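Period circadian protein homolog 2 (Mus musculus, PDB 3GDI) is a circadian clock protein that probably acts in transcriptional regulation, with tandem PAS domains that mediate protein-protein interactions. Local coordinates at residues T246-F251 and S260-R265; I215-L220 and H301-Q306; F167-T172 and G264-R269. All blocks are in the same frame, centred on the assembly; numbering follows the deposited sequence.

Interaction 1: T246-F251 and S260-R265; sequences TSWSSF and SFIIGR
Phe-251 lays its ring across Ile-263 on the neighbouring strand, and the path of that one side chain gives a worked example of diagonal packing on an antiparallel hairpin. Its CB sits 4.1 Å from CD1 of Phe-261, the directly paired residue. With CG anti to the carbonyl carbon (chi1 -71°), the ring swings along the partner strand: CD2 still meets Phe-261 CB at 3.9 Å, while CE2 has moved on to CG2 of Ile-263, 3.7 Å away. At the far end CZ lies 3.3 Å from Ile-263 CD1, a methyl held over the ring face as a CH-pi contact. CD1 and CE1 also meet this methyl. Backbone bonds fix this register; Ile-263 N reaches Ser-249 O at 2.8 Å. At the hairpin end, Ser-260 and Phe-261 both face Phe-251 in a classic beta bulge, with Phe-251 N bound to Phe-261 O (3.0 Å) and Phe-251 O accepting from Ser-260 N.

On the other face, CE3 of Trp-248 passes 3.8 Å from CA of Gly-264, where a CB would run into CZ3 of the indole; Ile-215 and Ile-219 of helix 209-221 pack on this ring. The Phe-251 face instead meets the second subunit, where Phe-251 lies against its own counterpart and the Phe-261 rings stack.

Replacing Phe-251 with an alanine would probably strip Ile-263 CD1 of its aromatic cover and open a gap beside Phe-261. Apart from the backbone ladder, cohesion between the strands rests on apolar and aromatic surfaces, and the face bearing Phe-251, Phe-261 and Ile-263 also turns to the other chain.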
loop_
_atom_site.group_PDB
_atom_site.type_symbol
_atom_site.label_atom_id
_atom_site.label_comp_id
_atom_site.label_asym_id
_atom_site.label_seq_id
_atom_site.Cartn_x
_atom_site.Cartn_y
_atom_site.Cartn_z
ATOM N N THR A 246 14.523 -19.356 -3.596
ATOM C CA THR A 246 14.164 -18.288 -2.691
ATOM C C THR A 246 14.814 -18.273 -1.335
ATOM O O THR A 246 15.147 -19.308 -0.768
ATOM C CB THR A 246 12.644 -18.275 -2.474
ATOM O OG1 THR A 246 11.982 -18.153 -3.743
ATOM C CG2 THR A 246 12.244 -17.118 -1.578
ATOM N N SER A 247 14.983 -17.063 -0.826
ATOM C CA SER A 247 15.539 -16.833 0.494
ATOM C C SER A 247 14.412 -16.119 1.248
ATOM O O SER A 247 13.911 -15.095 0.794
ATOM C CB SER A 247 16.768 -15.939 0.401
ATOM O OG SER A 247 17.039 -15.344 1.658
ATOM N N TRP A 248 14.003 -16.668 2.384
ATOM C CA TRP A 248 12.914 -16.081 3.149
ATOM C C TRP A 248 13.319 -15.419 4.465
ATOM O O TRP A 248 14.212 -15.894 5.167
ATOM C CB TRP A 248 11.849 -17.137 3.444
ATOM C CG TRP A 248 11.167 -17.678 2.228
ATOM C CD1 TRP A 248 11.412 -18.873 1.612
ATOM C CD2 TRP A 248 10.141 -17.026 1.453
ATOM N NE1 TRP A 248 10.605 -19.006 0.501
ATOM C CE2 TRP A 248 9.819 -17.885 0.379
ATOM C CE3 TRP A 248 9.470 -15.794 1.560
ATOM C CZ2 TRP A 248 8.860 -17.554 -0.583
ATOM C CZ3 TRP A 248 8.520 -15.464 0.606
ATOM C CH2 TRP A 248 8.224 -16.343 -0.455
ATOM N N SER A 249 12.638 -14.321 4.794
ATOM C CA SER A 249 12.899 -13.588 6.026
ATOM C C SER A 249 11.637 -12.854 6.507
ATOM O O SER A 249 10.604 -12.855 5.830
ATOM C CB SER A 249 14.034 -12.593 5.810
ATOM O OG SER A 249 14.533 -12.135 7.056
ATOM N N SER A 250 11.709 -12.231 7.679
ATOM C CA SER A 250 10.550 -11.516 8.194
ATOM C C SER A 250 10.945 -10.273 8.956
ATOM O O SER A 250 12.069 -10.164 9.437
ATOM C CB SER A 250 9.743 -12.419 9.130
ATOM O OG SER A 250 10.568 -12.928 10.159
ATOM N N PHE A 251 10.021 -9.323 9.037
ATOM C CA PHE A 251 10.255 -8.121 9.809
ATOM C C PHE A 251 9.403 -8.324 11.060
ATOM O O PHE A 251 8.195 -8.520 10.963
ATOM C CB PHE A 251 9.815 -6.870 9.041
ATOM C CG PHE A 251 10.708 -6.526 7.870
ATOM C CD1 PHE A 251 12.091 -6.700 7.954
ATOM C CD2 PHE A 251 10.173 -6.002 6.698
ATOM C CE1 PHE A 251 12.931 -6.348 6.885
ATOM C CE2 PHE A 251 10.996 -5.649 5.627
ATOM C CZ PHE A 251 12.381 -5.821 5.720
ATOM N N SER A 260 5.296 -8.567 11.183
ATOM C CA SER A 260 4.548 -7.547 10.447
ATOM C C SER A 260 4.591 -7.776 8.928
ATOM O O SER A 260 3.620 -7.478 8.229
ATOM C CB SER A 260 5.095 -6.155 10.742
ATOM O OG SER A 260 5.002 -5.837 12.112
ATOM N N PHE A 261 5.718 -8.280 8.422
ATOM C CA PHE A 261 5.877 -8.559 6.995
ATOM C C PHE A 261 6.733 -9.805 6.774
ATOM O O PHE A 261 7.555 -10.158 7.608
ATOM C CB PHE A 261 6.609 -7.428 6.261
ATOM C CG PHE A 261 5.977 -6.088 6.394
ATOM C CD1 PHE A 261 6.405 -5.203 7.375
ATOM C CD2 PHE A 261 4.979 -5.689 5.505
ATOM C CE1 PHE A 261 5.856 -3.937 7.474
ATOM C CE2 PHE A 261 4.416 -4.416 5.591
ATOM C CZ PHE A 261 4.851 -3.537 6.575
ATOM N N ILE A 262 6.551 -10.444 5.626
ATOM C CA ILE A 262 7.346 -11.605 5.243
ATOM C C ILE A 262 8.022 -11.106 3.979
ATOM O O ILE A 262 7.330 -10.642 3.078
ATOM C CB ILE A 262 6.473 -12.798 4.838
ATOM C CG1 ILE A 262 5.555 -13.214 5.996
ATOM C CG2 ILE A 262 7.368 -13.949 4.388
ATOM C CD1 ILE A 262 6.264 -13.996 7.086
ATOM N N ILE A 263 9.351 -11.169 3.906
ATOM C CA ILE A 263 10.064 -10.717 2.712
ATOM C C ILE A 263 10.811 -11.842 2.039
ATOM O O ILE A 263 11.465 -12.643 2.702
ATOM C CB ILE A 263 11.084 -9.634 3.024
ATOM C CG1 ILE A 263 11.875 -10.021 4.270
ATOM C CG2 ILE A 263 10.391 -8.314 3.183
ATOM C CD1 ILE A 263 12.872 -8.969 4.720
ATOM N N GLY A 264 10.722 -11.893 0.715
ATOM C CA GLY A 264 11.407 -12.930 -0.026
ATOM C C GLY A 264 12.295 -12.331 -1.097
ATOM O O GLY A 264 11.944 -11.340 -1.733
ATOM N N ARG A 265 13.467 -12.925 -1.288
ATOM C CA ARG A 265 14.401 -12.461 -2.302
ATOM C C ARG A 265 14.516 -13.619 -3.257
ATOM O O ARG A 265 15.087 -14.648 -2.917
ATOM C CB ARG A 265 15.763 -12.164 -1.693
ATOM C CG ARG A 265 16.722 -11.582 -2.701
ATOM C CD ARG A 265 18.061 -11.357 -2.099
ATOM N NE ARG A 265 18.795 -10.324 -2.813
ATOM C CZ ARG A 265 19.717 -10.568 -3.734
ATOM N NH1 ARG A 265 20.015 -11.823 -4.054
ATOM N NH2 ARG A 265 20.346 -9.556 -4.324
#

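Interaction 2: I215-L220 and H301-Q306; sequences IHKKIL and HRLLMQ
Leu-303, near the end of helix 291-303, overlaps the flank of Lys-217 on helix 209-221, its CD2 coming 3.5 Å from the lysine CG as the two side chains cross at about a right angle. The host is the helix that precedes the last three strands of the PAS fold, the Fα element of that topology, and the contact illustrates how a C-terminal extension can be laid on a PAS core largely through leucine side chains, without a hydrogen bond between the two segments. CG of Leu-303 stands anti to the backbone N (chi1 -171°), extending the branch into the notch between Lys-217 and His-216, whose CB is 4.1 Å from the same CD2.

Leu-304 takes the imidazole. Its CD2 approaches His-216 CD2 at 3.9 Å, the two side chains crossing at a slant. The ring's nitrogens are engaged by other residues, ND1 by the carbonyl of Met-212 one turn earlier and NE2 by His-171 of the sheet; these two bonds would hold its rotation and present a carbon to the leucine. A type I turn runs from Leu-303 to Gln-306, and CD1 of Leu-220 rests 3.7 Å from the Leu-303 carbonyl oxygen.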
loop_
_atom_site.group_PDB
_atom_site.type_symbol
_atom_site.label_atom_id
_atom_site.label_comp_id
_atom_site.label_asym_id
_atom_site.label_seq_id
_atom_site.Cartn_x
_atom_site.Cartn_y
_atom_site.Cartn_z
ATOM N N ILE A 215 7.008 -23.328 4.959
ATOM C CA ILE A 215 7.920 -22.218 4.822
ATOM C C ILE A 215 7.641 -21.183 5.895
ATOM O O ILE A 215 8.562 -20.668 6.514
ATOM C CB ILE A 215 7.811 -21.599 3.423
ATOM C CG1 ILE A 215 8.408 -22.574 2.410
ATOM C CG2 ILE A 215 8.532 -20.273 3.371
ATOM C CD1 ILE A 215 7.963 -22.331 0.974
ATOM N N HIS A 216 6.373 -20.880 6.143
ATOM C CA HIS A 216 6.094 -19.886 7.166
ATOM C C HIS A 216 6.454 -20.376 8.563
ATOM O O HIS A 216 6.928 -19.596 9.388
ATOM C CB HIS A 216 4.643 -19.413 7.079
ATOM C CG HIS A 216 4.374 -18.576 5.870
ATOM N ND1 HIS A 216 4.331 -19.101 4.597
ATOM C CD2 HIS A 216 4.238 -17.237 5.727
ATOM C CE1 HIS A 216 4.186 -18.123 3.722
ATOM N NE2 HIS A 216 4.130 -16.980 4.382
ATOM N N LYS A 217 6.263 -21.667 8.818
ATOM C CA LYS A 217 6.615 -22.237 10.116
ATOM C C LYS A 217 8.105 -22.027 10.375
ATOM O O LYS A 217 8.505 -21.671 11.482
ATOM C CB LYS A 217 6.291 -23.729 10.162
ATOM C CG LYS A 217 4.814 -24.016 10.060
ATOM C CD LYS A 217 4.463 -25.397 10.581
ATOM C CE LYS A 217 2.950 -25.535 10.746
ATOM N NZ LYS A 217 2.558 -26.880 11.244
ATOM N N LYS A 218 8.925 -22.240 9.352
ATOM C CA LYS A 218 10.353 -22.044 9.520
ATOM C C LYS A 218 10.666 -20.557 9.650
ATOM O O LYS A 218 11.579 -20.174 10.379
ATOM C CB LYS A 218 11.138 -22.624 8.342
ATOM C CG LYS A 218 10.973 -24.124 8.162
ATOM C CD LYS A 218 11.921 -24.666 7.083
ATOM C CE LYS A 218 11.660 -26.149 6.767
ATOM N NZ LYS A 218 11.825 -27.041 7.953
ATOM N N ILE A 219 9.908 -19.718 8.949
ATOM C CA ILE A 219 10.153 -18.281 8.998
ATOM C C ILE A 219 10.013 -17.687 10.391
ATOM O O ILE A 219 10.888 -16.954 10.836
ATOM C CB ILE A 219 9.216 -17.503 8.051
ATOM C CG1 ILE A 219 9.592 -17.785 6.595
ATOM C CG2 ILE A 219 9.308 -16.015 8.337
ATOM C CD1 ILE A 219 8.703 -17.074 5.596
ATOM N N LEU A 220 8.924 -17.981 11.088
ATOM C CA LEU A 220 8.789 -17.396 12.407
ATOM C C LEU A 220 9.698 -18.140 13.373
ATOM O O LEU A 220 10.115 -17.597 14.396
ATOM C CB LEU A 220 7.326 -17.406 12.883
ATOM C CG LEU A 220 6.712 -18.642 13.534
ATOM C CD1 LEU A 220 5.323 -18.281 14.055
ATOM C CD2 LEU A 220 6.650 -19.779 12.537
ATOM N N HIS A 301 -2.102 -17.346 8.179
ATOM C CA HIS A 301 -2.329 -16.121 8.934
ATOM C C HIS A 301 -2.445 -16.452 10.421
ATOM O O HIS A 301 -1.885 -15.763 11.265
ATOM C CB HIS A 301 -3.613 -15.442 8.464
ATOM C CG HIS A 301 -3.763 -14.034 8.948
ATOM N ND1 HIS A 301 -4.899 -13.284 8.722
ATOM C CD2 HIS A 301 -2.909 -13.227 9.620
ATOM C CE1 HIS A 301 -4.736 -12.076 9.233
ATOM N NE2 HIS A 301 -3.539 -12.016 9.785
ATOM N N ARG A 302 -3.185 -17.512 10.730
ATOM C CA ARG A 302 -3.363 -17.951 12.107
ATOM C C ARG A 302 -1.981 -18.159 12.714
ATOM O O ARG A 302 -1.685 -17.672 13.801
ATOM C CB ARG A 302 -4.146 -19.267 12.152
ATOM C CG ARG A 302 -4.432 -19.760 13.566
ATOM C CD ARG A 302 -4.994 -21.188 13.600
ATOM N NE ARG A 302 -5.369 -21.573 14.965
ATOM C CZ ARG A 302 -5.759 -22.791 15.342
ATOM N NH1 ARG A 302 -5.836 -23.784 14.461
ATOM N NH2 ARG A 302 -6.079 -23.015 16.613
ATOM N N LEU A 303 -1.136 -18.882 11.994
ATOM C CA LEU A 303 0.223 -19.164 12.441
ATOM C C LEU A 303 1.032 -17.890 12.756
ATOM O O LEU A 303 1.679 -17.798 13.795
ATOM C CB LEU A 303 0.949 -19.974 11.364
ATOM C CG LEU A 303 2.313 -20.542 11.744
ATOM C CD1 LEU A 303 2.094 -21.714 12.690
ATOM C CD2 LEU A 303 3.076 -20.995 10.503
ATOM N N LEU A 304 0.989 -16.915 11.853
ATOM C CA LEU A 304 1.731 -15.673 12.026
ATOM C C LEU A 304 1.190 -14.735 13.103
ATOM O O LEU A 304 1.743 -13.659 13.326
ATOM C CB LEU A 304 1.808 -14.901 10.701
ATOM C CG LEU A 304 2.697 -15.336 9.524
ATOM C CD1 LEU A 304 3.898 -16.119 9.996
ATOM C CD2 LEU A 304 1.881 -16.153 8.574
ATOM N N MET A 305 0.111 -15.125 13.765
ATOM C CA MET A 305 -0.450 -14.280 14.811
ATOM C C MET A 305 0.289 -14.491 16.131
ATOM O O MET A 305 0.142 -13.710 17.057
ATOM C CB MET A 305 -1.933 -14.588 15.008
ATOM C CG MET A 305 -2.844 -14.164 13.864
ATOM S SD MET A 305 -3.329 -12.431 13.978
ATOM C CE MET A 305 -2.150 -11.640 12.796
ATOM N N GLN A 306 1.089 -15.547 16.225
ATOM C CA GLN A 306 1.813 -15.814 17.463
ATOM C C GLN A 306 3.082 -14.996 17.619
ATOM O O GLN A 306 3.851 -14.834 16.671
ATOM C CB GLN A 306 2.169 -17.298 17.577
ATOM C CG GLN A 306 0.959 -18.212 17.630
ATOM C CD GLN A 306 -0.129 -17.681 18.555
ATOM O OE1 GLN A 306 0.100 -17.482 19.752
ATOM N NE2 GLN A 306 -1.319 -17.445 18.002
#

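Interaction 3: F167-T172 and G264-R269; sequences FTTTHT and GRHKVR
Phe-167 and His-266 form a hydrogen-bonded pair between antiparallel strands whose short axes run at 146°, twisted well away from exact opposition. Phe-167 N gives to His-266 O at 3.0 Å, and His-266 N returns a tighter bond of 2.7 Å to Phe-167 O. Two residues along, the pattern repeats: Gly-264 N reaches Thr-169 O at 2.8 Å, and Thr-169 N bonds to Gly-264 O. Between these, Thr-168 and Arg-265 form a non-hydrogen-bonded pair, the threonine CA making a CH...O contact of 3.1 Å to the oxygen of Gly-264.

The side chains show how a sheet sorts its two surfaces. On one, CG of Phe-167 lies between its backbone N and carbonyl carbon (chi1 70°), which brings the phenyl ring over the neighbouring strand; CB of His-266 stands above that ring, 4.0 Å from its centroid. The phenyl and imidazole planes are inclined at 42°. Ala-184, Leu-187 and Leu-188 of helix 184-188 also pack on Phe-167, while the indole of Trp-248 meets the histidine edge-to-face, so the pair is buried among aromatic and aliphatic groups. On the other surface Thr-168 CG2 touches Arg-265 CG at 4.1 Å, and Trp-255 of the second subunit packs on the arginine.

Joining strand 166-171, which opens the domain's sheet, to strand 259-268, which completes it, is characteristic of the PAS fold: with order 2-1-5-4-3, the first and last strands, Aβ and Iβ, lie side by side at the centre of the sheet.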
loop_
_atom_site.group_PDB
_atom_site.type_symbol
_atom_site.label_atom_id
_atom_site.label_comp_id
_atom_site.label_asym_id
_atom_site.label_seq_id
_atom_site.Cartn_x
_atom_site.Cartn_y
_atom_site.Cartn_z
ATOM N N PHE A 167 14.559 -10.602 -7.870
ATOM C CA PHE A 167 13.515 -9.655 -7.498
ATOM C C PHE A 167 13.005 -10.025 -6.100
ATOM O O PHE A 167 13.194 -11.154 -5.641
ATOM C CB PHE A 167 12.368 -9.662 -8.514
ATOM C CG PHE A 167 11.547 -10.898 -8.488
ATOM C CD1 PHE A 167 11.964 -12.036 -9.163
ATOM C CD2 PHE A 167 10.341 -10.922 -7.807
ATOM C CE1 PHE A 167 11.186 -13.194 -9.168
ATOM C CE2 PHE A 167 9.548 -12.066 -7.797
ATOM C CZ PHE A 167 9.969 -13.210 -8.480
ATOM N N THR A 168 12.384 -9.074 -5.413
ATOM C CA THR A 168 11.869 -9.353 -4.080
ATOM C C THR A 168 10.371 -9.099 -3.964
ATOM O O THR A 168 9.792 -8.343 -4.732
ATOM C CB THR A 168 12.572 -8.506 -3.004
ATOM O OG1 THR A 168 12.096 -7.159 -3.079
ATOM C CG2 THR A 168 14.084 -8.506 -3.217
ATOM N N THR A 169 9.752 -9.758 -2.994
ATOM C CA THR A 169 8.334 -9.604 -2.735
ATOM C C THR A 169 8.166 -9.459 -1.232
ATOM O O THR A 169 8.947 -10.011 -0.447
ATOM C CB THR A 169 7.542 -10.828 -3.180
ATOM O OG1 THR A 169 8.021 -11.977 -2.475
ATOM C CG2 THR A 169 7.680 -11.049 -4.670
ATOM N N THR A 170 7.143 -8.708 -0.840
ATOM C CA THR A 170 6.838 -8.492 0.566
ATOM C C THR A 170 5.357 -8.780 0.772
ATOM O O THR A 170 4.545 -8.439 -0.070
ATOM C CB THR A 170 7.106 -7.033 0.971
ATOM O OG1 THR A 170 8.478 -6.719 0.720
ATOM C CG2 THR A 170 6.806 -6.815 2.456
ATOM N N HIS A 171 5.003 -9.439 1.861
ATOM C CA HIS A 171 3.599 -9.678 2.127
ATOM C C HIS A 171 3.249 -9.624 3.613
ATOM O O HIS A 171 4.094 -9.849 4.478
ATOM C CB HIS A 171 3.087 -10.976 1.463
ATOM C CG HIS A 171 3.702 -12.253 1.959
ATOM N ND1 HIS A 171 4.786 -12.847 1.346
ATOM C CD2 HIS A 171 3.288 -13.124 2.909
ATOM C CE1 HIS A 171 5.007 -14.031 1.887
ATOM N NE2 HIS A 171 4.110 -14.225 2.838
ATOM N N THR A 172 2.008 -9.254 3.898
ATOM C CA THR A 172 1.532 -9.157 5.264
ATOM C C THR A 172 1.151 -10.543 5.773
ATOM O O THR A 172 1.086 -11.506 5.009
ATOM C CB THR A 172 0.317 -8.188 5.362
ATOM O OG1 THR A 172 -0.494 -8.308 4.187
ATOM C CG2 THR A 172 0.784 -6.752 5.499
ATOM N N GLY A 264 10.722 -11.893 0.715
ATOM C CA GLY A 264 11.407 -12.930 -0.026
ATOM C C GLY A 264 12.295 -12.331 -1.097
ATOM O O GLY A 264 11.944 -11.340 -1.733
ATOM N N ARG A 265 13.467 -12.925 -1.288
ATOM C CA ARG A 265 14.401 -12.461 -2.302
ATOM C C ARG A 265 14.516 -13.619 -3.257
ATOM O O ARG A 265 15.087 -14.648 -2.917
ATOM C CB ARG A 265 15.763 -12.164 -1.693
ATOM C CG ARG A 265 16.722 -11.582 -2.701
ATOM C CD ARG A 265 18.061 -11.357 -2.099
ATOM N NE ARG A 265 18.795 -10.324 -2.813
ATOM C CZ ARG A 265 19.717 -10.568 -3.734
ATOM N NH1 ARG A 265 20.015 -11.823 -4.054
ATOM N NH2 ARG A 265 20.346 -9.556 -4.324
ATOM N N HIS A 266 13.985 -13.442 -4.456
ATOM C CA HIS A 266 13.965 -14.510 -5.433
ATOM C C HIS A 266 14.970 -14.454 -6.561
ATOM O O HIS A 266 15.317 -13.387 -7.057
ATOM C CB HIS A 266 12.566 -14.601 -6.029
ATOM C CG HIS A 266 11.479 -14.561 -5.004
ATOM N ND1 HIS A 266 10.700 -13.445 -4.790
ATOM C CD2 HIS A 266 11.071 -15.483 -4.103
ATOM C CE1 HIS A 266 9.859 -13.682 -3.799
ATOM N NE2 HIS A 266 10.063 -14.911 -3.365
ATOM N N LYS A 267 15.420 -15.631 -6.967
ATOM C CA LYS A 267 16.360 -15.757 -8.064
ATOM C C LYS A 267 15.701 -16.731 -9.019
ATOM O O LYS A 267 15.435 -17.884 -8.658
ATOM C CB LYS A 267 17.690 -16.316 -7.560
ATOM C CG LYS A 267 18.880 -15.943 -8.431
ATOM C CD LYS A 267 19.342 -17.106 -9.307
ATOM C CE LYS A 267 20.060 -18.175 -8.479
ATOM N NZ LYS A 267 20.326 -19.420 -9.259
ATOM N N VAL A 268 15.394 -16.264 -10.225
ATOM C CA VAL A 268 14.765 -17.143 -11.192
ATOM C C VAL A 268 15.847 -17.988 -11.827
ATOM O O VAL A 268 16.697 -17.500 -12.568
ATOM C CB VAL A 268 13.938 -16.357 -12.263
ATOM C CG1 VAL A 268 14.180 -14.878 -12.135
ATOM C CG2 VAL A 268 14.250 -16.857 -13.660
ATOM N N ARG A 269 15.817 -19.270 -11.494
ATOM C CA ARG A 269 16.792 -20.219 -11.989
ATOM C C ARG A 269 16.388 -20.743 -13.368
ATOM O O ARG A 269 17.245 -21.102 -14.183
ATOM C CB ARG A 269 16.921 -21.365 -10.994
ATOM C CG ARG A 269 18.244 -22.098 -11.064
ATOM C CD ARG A 269 18.240 -23.238 -10.070
ATOM N NE ARG A 269 17.127 -24.147 -10.331
ATOM C CZ ARG A 269 16.580 -24.925 -9.408
ATOM N NH1 ARG A 269 17.045 -24.896 -8.166
ATOM N NH2 ARG A 269 15.579 -25.736 -9.720
#

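Overall arrangement
From the N terminus, the first segment met is 167-172, on the opening strand of the second PAS domain, then helical 215-220, and then the hairpin. Interaction 1 closes the shortest loop, eight residues between adjacent strands; it lies within the 80-residue loop of interaction 2 and ends on the same strand as interaction 3. Interaction 3 bridges 91 residues and shares Gly-264 and Arg-265 with interaction 1, so that strand 259-268 is paired along both its edges. Interaction 2 crosses interaction 3, since 215-220 falls between 167-172 and 264-269 while 301-306 follows both. Ile-219, packing on Ile-262 and Ser-250, ties helix 209-221 to the hairpin, and interaction 2 adds helix 291-303 to that helix.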